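Local coordinates for Mll8374 protein (Mesorhizobium loti, PDB 3B5E) that probably hydrolyses carboxylic esters, as a serine carboxylesterase of the alpha/beta-hydrolase fold, at residues Thr45-Ala50 / Ala57-Ala62; Ala94-Thr99 / Ser126-Leu131; Ala140-Met145 / Ala207-Trp212; Asp149-Thr154 / Ser184-Glu189. All coordinates share one frame; numbering follows the deposited sequence. Where two conformers were deposited one is given.

Contact 1. Residues Thr45-Ala50 / Ala57-Ala62; sequences TLVPLA and ATLVAA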
loop_
_atom_site.group_PDB
_atom_site.type_symbol
_atom_site.label_atom_id
_atom_site.label_comp_id
_atom_site.label_asym_id
_atom_site.label_seq_id
_atom_site.Cartn_x
_atom_site.Cartn_y
_atom_site.Cartn_z
ATOM N N THR A 45 -8.126 8.346 -5.413
ATOM C CA THR A 45 -8.590 7.195 -6.195
ATOM C C THR A 45 -8.945 5.943 -5.379
ATOM O O THR A 45 -9.831 5.192 -5.778
ATOM C CB THR A 45 -7.617 6.853 -7.360
ATOM O OG1 THR A 45 -6.324 6.556 -6.828
ATOM C CG2 THR A 45 -7.520 7.991 -8.368
ATOM N N LEU A 46 -8.300 5.726 -4.238
ATOM C CA LEU A 46 -8.600 4.565 -3.403
ATOM C C LEU A 46 -9.595 4.871 -2.286
ATOM O O LEU A 46 -9.962 3.966 -1.524
ATOM C CB LEU A 46 -7.307 3.991 -2.815
ATOM C CG LEU A 46 -6.232 3.380 -3.738
ATOM C CD1 LEU A 46 -5.190 2.739 -2.905
ATOM C CD2 LEU A 46 -6.893 2.354 -4.712
ATOM N N VAL A 47 -10.060 6.126 -2.195
ATOM C CA VAL A 47 -10.943 6.517 -1.105
ATOM C C VAL A 47 -12.310 5.780 -1.162
ATOM O O VAL A 47 -12.770 5.268 -0.154
ATOM C CB VAL A 47 -11.074 8.078 -0.977
ATOM C CG1 VAL A 47 -12.185 8.467 0.009
ATOM C CG2 VAL A 47 -9.747 8.695 -0.535
ATOM N N PRO A 48 -12.944 5.710 -2.332
ATOM C CA PRO A 48 -14.175 4.901 -2.421
ATOM C C PRO A 48 -14.000 3.427 -1.998
ATOM O O PRO A 48 -14.805 2.911 -1.249
ATOM C CB PRO A 48 -14.578 5.050 -3.882
ATOM C CG PRO A 48 -13.957 6.364 -4.304
ATOM C CD PRO A 48 -12.628 6.343 -3.626
ATOM N N LEU A 49 -12.938 2.768 -2.436
ATOM C CA LEU A 49 -12.678 1.397 -2.004
ATOM C C LEU A 49 -12.480 1.324 -0.482
ATOM O O LEU A 49 -13.047 0.458 0.190
ATOM C CB LEU A 49 -11.417 0.889 -2.714
ATOM C CG LEU A 49 -11.010 -0.570 -2.578
ATOM C CD1 LEU A 49 -11.834 -1.384 -3.580
ATOM C CD2 LEU A 49 -9.515 -0.716 -2.861
ATOM N N ALA A 50 -11.662 2.228 0.043
ATOM C CA ALA A 50 -11.356 2.297 1.478
ATOM C C ALA A 50 -12.608 2.440 2.323
ATOM O O ALA A 50 -12.733 1.800 3.369
ATOM C CB ALA A 50 -10.375 3.445 1.771
ATOM N N ALA A 57 -13.000 4.122 9.561
ATOM C CA ALA A 57 -11.567 4.240 9.746
ATOM C C ALA A 57 -11.062 5.629 9.348
ATOM O O ALA A 57 -11.604 6.283 8.458
ATOM C CB ALA A 57 -10.790 3.137 8.921
ATOM N N THR A 58 -10.031 6.069 10.056
ATOM C CA THR A 58 -9.242 7.205 9.625
ATOM C C THR A 58 -8.422 6.774 8.406
ATOM O O THR A 58 -7.694 5.766 8.444
ATOM C CB THR A 58 -8.322 7.684 10.749
ATOM O OG1 THR A 58 -9.122 8.018 11.886
ATOM C CG2 THR A 58 -7.532 8.901 10.296
ATOM N N LEU A 59 -8.552 7.554 7.336
ATOM C CA LEU A 59 -7.854 7.321 6.104
ATOM C C LEU A 59 -6.774 8.387 5.916
ATOM O O LEU A 59 -7.058 9.591 5.992
ATOM C CB LEU A 59 -8.828 7.351 4.919
ATOM C CG LEU A 59 -10.066 6.457 5.029
ATOM C CD1 LEU A 59 -10.865 6.596 3.743
ATOM C CD2 LEU A 59 -9.728 4.965 5.329
ATOM N N VAL A 60 -5.539 7.927 5.693
ATOM C CA VAL A 60 -4.435 8.777 5.199
ATOM C C VAL A 60 -4.278 8.463 3.719
ATOM O O VAL A 60 -3.690 7.443 3.337
ATOM C CB VAL A 60 -3.091 8.574 5.948
ATOM C CG1 VAL A 60 -1.978 9.499 5.380
ATOM C CG2 VAL A 60 -3.234 8.788 7.457
ATOM N N ALA A 61 -4.829 9.336 2.887
ATOM C CA ALA A 61 -4.780 9.166 1.442
ATOM C C ALA A 61 -3.575 9.973 0.937
ATOM O O ALA A 61 -3.677 11.176 0.720
ATOM C CB ALA A 61 -6.060 9.637 0.824
ATOM N N ALA A 62 -2.448 9.272 0.755
ATOM C CA ALA A 62 -1.166 9.876 0.419
ATOM C C ALA A 62 -0.957 9.969 -1.095
ATOM O O ALA A 62 -1.449 9.134 -1.875
ATOM C CB ALA A 62 -0.052 9.101 1.062
#
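Leu59 reaches from its strand to the first turn of helix 47-53, and its side chain buries more surface here than any other residue of the pair. Its CB points at the helix, and with CG anti to the carbonyl carbon (chi1 -52°) both methyls come to one partner: CD1 lies 3.7 Å from Ala50 CB, and CD2 lies 3.9 Å from that same Ala50 CB. The Ala50 methyl thus meets the fork of the leucine, not a single prong. CD1 has a second, looser neighbour in Val47 CG1, at 4.4 Å. The segments belong to a beta-alpha-beta unit in which strand 32-36 leads into helix 47-53 and then into the parallel strand 58-62, and the residues described here lie between the helix and the second of those strands. Two residues on from Leu59, Ala61 also directs its CB to the helix, where it meets the other branch of Val47, with Val47 CG2 to Ala61 CB at 4.0 Å. Val47 therefore divides its methyls between two strand residues. Leu33 and Leu35 of strand 32-36 extend the apolar surroundings, touching Leu59 and Ala50 respectively.

Contact 2. Residues Ala94-Thr99 / Ser126-Leu131; sequences AFAAFT and SSLMLL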
loop_
_atom_site.group_PDB
_atom_site.type_symbol
_atom_site.label_atom_id
_atom_site.label_comp_id
_atom_site.label_asym_id
_atom_site.label_seq_id
_atom_site.Cartn_x
_atom_site.Cartn_y
_atom_site.Cartn_z
ATOM N N ALA A 94 11.804 8.144 2.536
ATOM C CA ALA A 94 10.990 9.330 2.737
ATOM C C ALA A 94 9.624 8.955 3.292
ATOM O O ALA A 94 9.149 9.583 4.248
ATOM C CB ALA A 94 10.869 10.128 1.449
ATOM N N PHE A 95 9.000 7.922 2.731
ATOM C CA PHE A 95 7.664 7.523 3.188
ATOM C C PHE A 95 7.626 6.979 4.631
ATOM O O PHE A 95 6.660 7.249 5.377
ATOM C CB PHE A 95 7.031 6.547 2.217
ATOM C CG PHE A 95 5.557 6.368 2.436
ATOM C CD1 PHE A 95 4.650 7.298 1.932
ATOM C CD2 PHE A 95 5.087 5.298 3.188
ATOM C CE1 PHE A 95 3.283 7.145 2.140
ATOM C CE2 PHE A 95 3.725 5.129 3.404
ATOM C CZ PHE A 95 2.821 6.068 2.892
ATOM N N ALA A 96 8.666 6.231 4.994
ATOM C CA ALA A 96 8.853 5.704 6.337
ATOM C C ALA A 96 8.840 6.861 7.349
ATOM O O ALA A 96 8.060 6.847 8.321
ATOM C CB ALA A 96 10.165 4.900 6.421
ATOM N N ALA A 97 9.661 7.880 7.067
ATOM C CA ALA A 97 9.731 9.100 7.894
ATOM C C ALA A 97 8.358 9.783 7.951
ATOM O O ALA A 97 7.893 10.150 9.029
ATOM C CB ALA A 97 10.781 10.045 7.359
ATOM N N PHE A 98 7.710 9.904 6.791
ATOM C CA PHE A 98 6.374 10.482 6.683
ATOM C C PHE A 98 5.326 9.767 7.546
ATOM O O PHE A 98 4.482 10.428 8.200
ATOM C CB PHE A 98 5.931 10.498 5.204
ATOM C CG PHE A 98 4.462 10.793 5.012
ATOM C CD1 PHE A 98 3.993 12.092 5.156
ATOM C CD2 PHE A 98 3.559 9.781 4.717
ATOM C CE1 PHE A 98 2.654 12.386 5.006
ATOM C CE2 PHE A 98 2.206 10.051 4.561
ATOM C CZ PHE A 98 1.743 11.373 4.698
ATOM N N THR A 99 5.364 8.428 7.575
ATOM C CA THR A 99 4.378 7.661 8.358
ATOM C C THR A 99 4.467 8.073 9.805
ATOM O O THR A 99 3.458 8.311 10.445
ATOM C CB THR A 99 4.508 6.093 8.259
ATOM O OG1 THR A 99 5.711 5.629 8.887
ATOM C CG2 THR A 99 4.458 5.642 6.841
ATOM N N SER A 126 5.309 -2.989 -0.063
ATOM C CA SER A 126 6.132 -4.191 0.135
ATOM C C SER A 126 7.599 -3.792 0.314
ATOM O O SER A 126 8.311 -4.347 1.146
ATOM C CB SER A 126 5.962 -5.173 -1.036
ATOM O OG SER A 126 6.477 -4.628 -2.239
ATOM N N SER A 127 8.053 -2.808 -0.448
ATOM C CA SER A 127 9.423 -2.289 -0.285
ATOM C C SER A 127 9.667 -1.680 1.098
ATOM O O SER A 127 10.741 -1.833 1.666
ATOM C CB SER A 127 9.705 -1.233 -1.362
ATOM O OG SER A 127 9.700 -1.862 -2.609
ATOM N N LEU A 128 8.653 -0.968 1.597
ATOM C CA LEU A 128 8.696 -0.375 2.916
ATOM C C LEU A 128 8.892 -1.462 3.963
ATOM O O LEU A 128 9.722 -1.312 4.863
ATOM C CB LEU A 128 7.430 0.445 3.171
ATOM C CG LEU A 128 7.272 1.160 4.520
ATOM C CD1 LEU A 128 8.366 2.232 4.757
ATOM C CD2 LEU A 128 5.853 1.724 4.621
HETATM N N MSE A 129 8.116 -2.542 3.865
HETATM C CA MSE A 129 8.263 -3.679 4.793
HETATM C C MSE A 129 9.682 -4.257 4.807
HETATM O O MSE A 129 10.208 -4.581 5.863
HETATM C CB MSE A 129 7.281 -4.818 4.453
HETATM C CG MSE A 129 5.820 -4.475 4.678
HETATM SE SE MSE A 129 4.646 -5.859 3.859
HETATM C CE MSE A 129 5.587 -7.319 4.506
ATOM N N LEU A 130 10.291 -4.379 3.629
ATOM C CA LEU A 130 11.583 -5.044 3.505
ATOM C C LEU A 130 12.743 -4.136 3.843
ATOM O O LEU A 130 13.751 -4.591 4.367
ATOM C CB LEU A 130 11.727 -5.618 2.104
ATOM C CG LEU A 130 10.823 -6.837 1.859
ATOM C CD1 LEU A 130 10.628 -7.022 0.372
ATOM C CD2 LEU A 130 11.392 -8.094 2.539
ATOM N N LEU A 131 12.582 -2.845 3.591
ATOM C CA LEU A 131 13.655 -1.889 3.787
ATOM C C LEU A 131 13.583 -1.140 5.135
ATOM O O LEU A 131 14.612 -0.670 5.613
ATOM C CB LEU A 131 13.673 -0.893 2.632
ATOM C CG LEU A 131 14.003 -1.421 1.227
ATOM C CD1 LEU A 131 13.727 -0.367 0.174
ATOM C CD2 LEU A 131 15.478 -1.896 1.090
#
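Leu128 has the largest buried area of this helix pair and divides its two methyls between Ala96 and Phe95. CG is anti to the backbone N (chi1 180°), and the fork that follows sends the branches to separate targets. CD1 comes against the Ala96 methyl, 3.6 Å from Ala96 CB, and it also lies 3.8 Å from Ala96 CA, so it rests on the backbone of helix 85-106 as well as on the side chain. The CA atoms of Ala96 and Leu128 are 7.0 Å apart, a short separation that fits the small residue on one side. CD2 goes to Phe95 and approaches the ring at its edge, in the ring plane, 3.9 Å from Phe95 CD2 and 4.2 Å from Phe95 CE2. The two side chains cross at about a right angle. In the alpha/beta-hydrolase fold, helix 120-131 follows the strand that ends at the probable nucleophile elbow, and here helix 85-106 packs beside it over the same sheet; Phe95 also touches Phe115 of strand 113-118. An alanine in place of Leu128 would remove both methyls and is likely to open a gap between the helices, leaving the Phe95 edge and the Ala96 methyl without their partner. The Phe95 ring also meets Phe18 edge-to-face, and Ala96 has a further apolar neighbour in Ile135, in the loop that follows helix 120-131.

Contact 3. Residues Ala140-Met145 / Ala207-Trp212; sequences ALLRPM and AIVRQW. With EDO (1,2-ethanediol), chain I.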
loop_
_atom_site.group_PDB
_atom_site.type_symbol
_atom_site.label_atom_id
_atom_site.label_comp_id
_atom_site.label_asym_id
_atom_site.label_seq_id
_atom_site.Cartn_x
_atom_site.Cartn_y
_atom_site.Cartn_z
ATOM N N ALA A 140 -2.159 -4.747 2.752
ATOM C CA ALA A 140 -3.072 -5.278 1.729
ATOM C C ALA A 140 -2.525 -4.792 0.389
ATOM O O ALA A 140 -2.493 -3.573 0.119
ATOM C CB ALA A 140 -4.484 -4.809 1.931
ATOM N N LEU A 141 -2.072 -5.755 -0.426
ATOM C CA LEU A 141 -1.334 -5.477 -1.631
ATOM C C LEU A 141 -2.183 -5.918 -2.829
ATOM O O LEU A 141 -2.352 -7.120 -3.076
ATOM C CB LEU A 141 0.006 -6.243 -1.650
ATOM C CG LEU A 141 0.949 -6.068 -0.442
ATOM C CD1 LEU A 141 2.216 -6.880 -0.629
ATOM C CD2 LEU A 141 1.311 -4.619 -0.161
ATOM N N LEU A 142 -2.698 -4.950 -3.574
ATOM C CA LEU A 142 -3.607 -5.237 -4.687
ATOM C C LEU A 142 -2.807 -5.171 -5.986
ATOM O O LEU A 142 -2.217 -4.130 -6.299
ATOM C CB LEU A 142 -4.757 -4.249 -4.711
ATOM C CG LEU A 142 -5.590 -4.148 -3.430
ATOM C CD1 LEU A 142 -6.774 -3.192 -3.647
ATOM C CD2 LEU A 142 -6.034 -5.528 -2.938
ATOM N N ARG A 143 -2.772 -6.291 -6.711
ATOM C CA ARG A 143 -2.013 -6.439 -7.967
ATOM C C ARG A 143 -0.520 -6.053 -7.859
ATOM O O ARG A 143 -0.028 -5.269 -8.659
ATOM C CB ARG A 143 -2.673 -5.697 -9.113
ATOM C CG ARG A 143 -4.182 -5.783 -9.171
ATOM C CD ARG A 143 -4.687 -7.199 -9.471
ATOM N NE ARG A 143 -6.130 -7.103 -9.624
ATOM C CZ ARG A 143 -6.989 -7.076 -8.613
ATOM N NH1 ARG A 143 -6.602 -7.260 -7.355
ATOM N NH2 ARG A 143 -8.268 -6.900 -8.863
ATOM N N PRO A 144 0.217 -6.621 -6.868
ATOM C CA PRO A 144 1.612 -6.303 -6.659
ATOM C C PRO A 144 2.562 -7.192 -7.475
ATOM O O PRO A 144 2.138 -8.151 -8.085
ATOM C CB PRO A 144 1.801 -6.621 -5.177
ATOM C CG PRO A 144 0.892 -7.858 -5.023
ATOM C CD PRO A 144 -0.274 -7.596 -5.870
HETATM N N MSE A 145 3.838 -6.843 -7.458
HETATM C CA MSE A 145 4.911 -7.640 -8.027
HETATM C C MSE A 145 6.187 -7.337 -7.261
HETATM O O MSE A 145 6.255 -6.324 -6.592
HETATM C CB MSE A 145 5.089 -7.346 -9.532
HETATM C CG MSE A 145 5.648 -5.972 -9.865
HETATM SE SE MSE A 145 5.993 -5.800 -11.753
HETATM C CE MSE A 145 7.478 -7.059 -11.938
ATOM N N ALA A 207 -14.393 -6.613 -0.729
ATOM C CA ALA A 207 -14.983 -7.719 0.002
ATOM C C ALA A 207 -13.914 -8.601 0.662
ATOM O O ALA A 207 -14.017 -8.990 1.826
ATOM C CB ALA A 207 -15.843 -8.551 -0.918
ATOM N N ILE A 208 -12.878 -8.921 -0.093
ATOM C CA ILE A 208 -11.780 -9.733 0.442
ATOM C C ILE A 208 -11.001 -9.012 1.547
ATOM O O ILE A 208 -10.725 -9.611 2.595
ATOM C CB ILE A 208 -10.816 -10.198 -0.656
ATOM C CG1 ILE A 208 -11.495 -11.277 -1.539
ATOM C CG2 ILE A 208 -9.533 -10.746 -0.067
ATOM C CD1 ILE A 208 -10.731 -11.604 -2.840
ATOM N N VAL A 209 -10.626 -7.752 1.324
ATOM C CA VAL A 209 -9.879 -6.998 2.359
ATOM C C VAL A 209 -10.693 -6.961 3.697
ATOM O O VAL A 209 -10.160 -7.185 4.792
ATOM C CB VAL A 209 -9.495 -5.564 1.908
ATOM C CG1 VAL A 209 -8.752 -4.822 3.057
ATOM C CG2 VAL A 209 -8.671 -5.560 0.607
ATOM N N ARG A 210 -11.982 -6.696 3.587
ATOM C CA ARG A 210 -12.878 -6.718 4.736
ATOM C C ARG A 210 -12.879 -8.022 5.475
ATOM O O ARG A 210 -12.748 -8.036 6.706
ATOM C CB ARG A 210 -14.297 -6.464 4.299
ATOM C CG ARG A 210 -14.744 -5.128 4.607
ATOM C CD ARG A 210 -16.016 -4.845 3.880
ATOM N NE ARG A 210 -17.144 -5.253 4.674
ATOM C CZ ARG A 210 -17.609 -4.593 5.725
ATOM N NH1 ARG A 210 -17.026 -3.471 6.144
ATOM N NH2 ARG A 210 -18.667 -5.072 6.370
ATOM N N GLN A 211 -13.029 -9.105 4.711
ATOM C CA GLN A 211 -13.011 -10.496 5.211
ATOM C C GLN A 211 -11.680 -10.850 5.906
ATOM O O GLN A 211 -11.644 -11.549 6.921
ATOM C CB GLN A 211 -13.296 -11.469 4.035
ATOM C CG GLN A 211 -14.791 -11.520 3.605
ATOM C CD GLN A 211 -15.088 -11.899 2.114
ATOM O OE1 GLN A 211 -14.187 -12.169 1.289
ATOM N NE2 GLN A 211 -16.382 -11.902 1.777
ATOM N N TRP A 212 -10.585 -10.375 5.327
ATOM C CA TRP A 212 -9.242 -10.572 5.869
ATOM C C TRP A 212 -9.037 -9.774 7.152
ATOM O O TRP A 212 -8.488 -10.305 8.120
ATOM C CB TRP A 212 -8.238 -10.154 4.828
ATOM C CG TRP A 212 -6.824 -10.136 5.231
ATOM C CD1 TRP A 212 -5.993 -11.195 5.358
ATOM C CD2 TRP A 212 -6.041 -8.974 5.477
ATOM N NE1 TRP A 212 -4.728 -10.762 5.704
ATOM C CE2 TRP A 212 -4.740 -9.399 5.784
ATOM C CE3 TRP A 212 -6.323 -7.606 5.474
ATOM C CZ2 TRP A 212 -3.711 -8.499 6.077
ATOM C CZ3 TRP A 212 -5.303 -6.712 5.768
ATOM C CH2 TRP A 212 -4.021 -7.165 6.068
HETATM C C1 EDO I . 3.292 -2.883 -11.281
HETATM O O1 EDO I . 2.737 -1.648 -10.863
HETATM C C2 EDO I . 2.332 -4.020 -10.958
HETATM O O2 EDO I . 2.392 -4.481 -9.590
#
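Ala140 points its methyl at helix 203-214, where it meets two residues one helical turn apart, Val209 and Trp212. CB is 4.4 Å from Val209 CG1 and equally 4.4 Å from Trp212 CZ3, on the six-membered part of the indole, which it approaches obliquely. Trp212 CG is anti to the backbone N (chi1 174°), a setting that carries the indole over to the strand. The other Val209 methyl turns to Leu142, whose CB does not aim at the helix; Leu142 CD2 lies 4.4 Å from Val209 CG2. Val209 thus bridges two strand residues, one with each branch. Strand 140-142 and helix 207-212 run nearly antiparallel, at 163°, with their axes 10.4 Å apart, an alpha-on-beta layer as expected of an alpha/beta hydrolase. Just past the strand, Arg143 forms a salt bridge with Asp205, near the start of the same helix. An ethanediol molecule, probably from the crystallisation liquor, donates from O2 to Arg143 O at 2.7 Å and is also hydrogen-bonded to Ser119, the probable nucleophile. Between strand and helix the contact is apolar and loose, every approach being 4.4 Å, which implies that burial rather than directional bonding joins these faces, while the Arg143-Asp205 salt bridge ties the strand's end to the same helix.

Contact 4. Residues Asp149-Thr154 / Ser184-Glu189; sequences DHVPAT and SRHGAE. With EDO (1,2-ethanediol), chain G.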
loop_
_atom_site.group_PDB
_atom_site.type_symbol
_atom_site.label_atom_id
_atom_site.label_comp_id
_atom_site.label_asym_id
_atom_site.label_seq_id
_atom_site.Cartn_x
_atom_site.Cartn_y
_atom_site.Cartn_z
ATOM N N ASP A 149 15.659 -5.377 -6.509
ATOM C CA ASP A 149 16.642 -6.323 -7.010
ATOM C C ASP A 149 17.413 -7.011 -5.888
ATOM O O ASP A 149 17.734 -8.187 -6.004
ATOM C CB ASP A 149 17.662 -5.631 -7.920
ATOM C CG ASP A 149 17.064 -5.162 -9.248
ATOM O OD1 ASP A 149 15.922 -5.578 -9.593
ATOM O OD2 ASP A 149 17.766 -4.350 -9.919
ATOM N N HIS A 150 17.759 -6.274 -4.847
ATOM C CA HIS A 150 18.460 -6.846 -3.712
ATOM C C HIS A 150 17.602 -6.581 -2.472
ATOM O O HIS A 150 17.172 -5.446 -2.215
ATOM C CB HIS A 150 19.884 -6.286 -3.596
ATOM C CG HIS A 150 20.693 -6.454 -4.852
ATOM N ND1 HIS A 150 20.888 -7.681 -5.457
ATOM C CD2 HIS A 150 21.329 -5.547 -5.634
ATOM C CE1 HIS A 150 21.618 -7.524 -6.548
ATOM N NE2 HIS A 150 21.900 -6.238 -6.679
ATOM N N VAL A 151 17.284 -7.659 -1.761
ATOM C CA VAL A 151 16.414 -7.599 -0.601
ATOM C C VAL A 151 17.289 -7.837 0.604
ATOM O O VAL A 151 18.049 -8.793 0.620
ATOM C CB VAL A 151 15.305 -8.675 -0.694
ATOM C CG1 VAL A 151 14.322 -8.507 0.417
ATOM C CG2 VAL A 151 14.602 -8.602 -2.062
ATOM N N PRO A 152 17.208 -6.972 1.615
ATOM C CA PRO A 152 17.951 -7.278 2.824
ATOM C C PRO A 152 17.330 -8.463 3.565
ATOM O O PRO A 152 16.210 -8.836 3.267
ATOM C CB PRO A 152 17.830 -6.005 3.663
ATOM C CG PRO A 152 17.022 -5.068 2.888
ATOM C CD PRO A 152 16.428 -5.732 1.735
ATOM N N ALA A 153 18.050 -9.010 4.548
ATOM C CA ALA A 153 17.604 -10.184 5.311
ATOM C C ALA A 153 16.635 -9.745 6.381
ATOM O O ALA A 153 16.846 -10.002 7.556
ATOM C CB ALA A 153 18.793 -10.874 5.965
ATOM N N THR A 154 15.573 -9.078 5.980
ATOM C CA THR A 154 14.625 -8.494 6.919
ATOM C C THR A 154 13.678 -9.546 7.463
ATOM O O THR A 154 13.145 -10.354 6.712
ATOM C CB THR A 154 13.809 -7.371 6.228
ATOM O OG1 THR A 154 14.729 -6.382 5.764
ATOM C CG2 THR A 154 12.848 -6.719 7.193
ATOM N N SER A 184 6.859 -14.810 2.348
ATOM C CA SER A 184 6.813 -16.019 3.173
ATOM C C SER A 184 8.189 -16.359 3.728
ATOM O O SER A 184 8.347 -16.537 4.933
ATOM C CB SER A 184 6.269 -17.219 2.375
ATOM O OG SER A 184 6.028 -18.316 3.245
ATOM N N ARG A 185 9.183 -16.429 2.850
ATOM C CA ARG A 185 10.544 -16.758 3.261
ATOM C C ARG A 185 11.076 -15.796 4.317
ATOM O O ARG A 185 11.822 -16.218 5.200
ATOM C CB ARG A 185 11.520 -16.779 2.089
ATOM C CG ARG A 185 11.404 -18.006 1.196
ATOM C CD ARG A 185 12.324 -17.909 -0.006
ATOM N NE ARG A 185 13.700 -17.610 0.377
ATOM N N HIS A 186 10.662 -14.535 4.263
ATOM C CA HIS A 186 11.119 -13.546 5.226
ATOM C C HIS A 186 10.307 -13.548 6.508
ATOM O O HIS A 186 10.589 -12.801 7.434
ATOM C CB HIS A 186 11.133 -12.164 4.591
ATOM C CG HIS A 186 12.305 -11.950 3.698
ATOM N ND1 HIS A 186 13.441 -11.294 4.113
ATOM C CD2 HIS A 186 12.547 -12.361 2.430
ATOM C CE1 HIS A 186 14.318 -11.286 3.126
ATOM N NE2 HIS A 186 13.798 -11.922 2.094
ATOM N N GLY A 187 9.287 -14.389 6.542
ATOM C CA GLY A 187 8.556 -14.657 7.757
ATOM C C GLY A 187 7.196 -14.014 7.869
ATOM O O GLY A 187 6.571 -14.153 8.900
ATOM N N ALA A 188 6.727 -13.332 6.821
ATOM C CA ALA A 188 5.391 -12.751 6.816
ATOM C C ALA A 188 4.335 -13.862 6.774
ATOM O O ALA A 188 4.560 -14.931 6.224
ATOM C CB ALA A 188 5.223 -11.810 5.643
ATOM N N GLU A 189 3.193 -13.596 7.378
ATOM C CA GLU A 189 2.034 -14.469 7.241
ATOM C C GLU A 189 1.229 -13.994 6.029
ATOM O O GLU A 189 0.517 -12.993 6.081
ATOM C CB GLU A 189 1.206 -14.429 8.514
ATOM C CG GLU A 189 -0.161 -15.069 8.406
ATOM C CD GLU A 189 -0.895 -15.105 9.747
ATOM O OE1 GLU A 189 -0.225 -14.936 10.797
ATOM O OE2 GLU A 189 -2.140 -15.291 9.742
HETATM C C1 EDO G . 15.752 -13.711 -0.243
HETATM O O1 EDO G . 15.249 -12.385 -0.065
HETATM C C2 EDO G . 14.690 -14.515 -0.948
HETATM O O2 EDO G . 13.902 -15.107 0.079
#
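His186 sets its CG anti to the carbonyl carbon (chi1 -78°), and chi2 of -98° turns the imidazole so that its edge faces the loop 149-154. ND1 donates to Thr154 O at 2.8 Å, with an N-H...O angle of 157°. The bond uses a lone pair in the carbonyl plane, and the oxygen lies almost exactly in the ring plane as well. Along the same ring edge CE1 comes 3.1 Å from Pro152 O. Between these two carbonyls the loop makes an inverse gamma turn centred on Ala153, closed by a weak bond from Thr154 N to Pro152 O. Val151 CG1 approaches obliquely, 3.8 Å from His186 NE2. NE2 is hydrogen-bonded at 2.6 Å to O1 of an ethanediol, probably from the crystallisation liquor; within the protein, the ND1 bond to Thr154 O fixes the ring's rotation. A leucine in its place would probably leave Thr154 O without its ring donor and let the turn shift at this partly exposed surface. Gly187 follows with positive phi in a Schellman motif that ends helix 176-185. The loop lies against helix 120-131, with Val151 on Leu130 and Pro152 on Leu131, and Thr154 OG1 probably bonds to Leu130 O; His186 also touches Leu130, while past the glycine the chain enters strand 189-195, with Glu189 pairing to strand 160-166.

Contacts 1, 2 and 3 follow one another along the chain, and contact 4 falls between the two segments of contact 3. Contacts 1 and 3, about 14 Å apart centre to centre, both place a helix on the central mixed sheet and touch through Leu49 and Leu142. The centre of contact 2 lies about 18 Å from that of contact 1 and about 19 Å from that of contact 3, across the chain's centre from the latter; its helices meet the sheet through Ala62 against Phe95 and Ser126 against Leu141. Contact 4 is peripheral, its centre about 27 Å from that of contact 1, but joins contact 2 through Leu130 and Thr154. Together they sample the helical layers of a probable alpha/beta hydrolase, contact 3 reaching close to the likely catalytic serine.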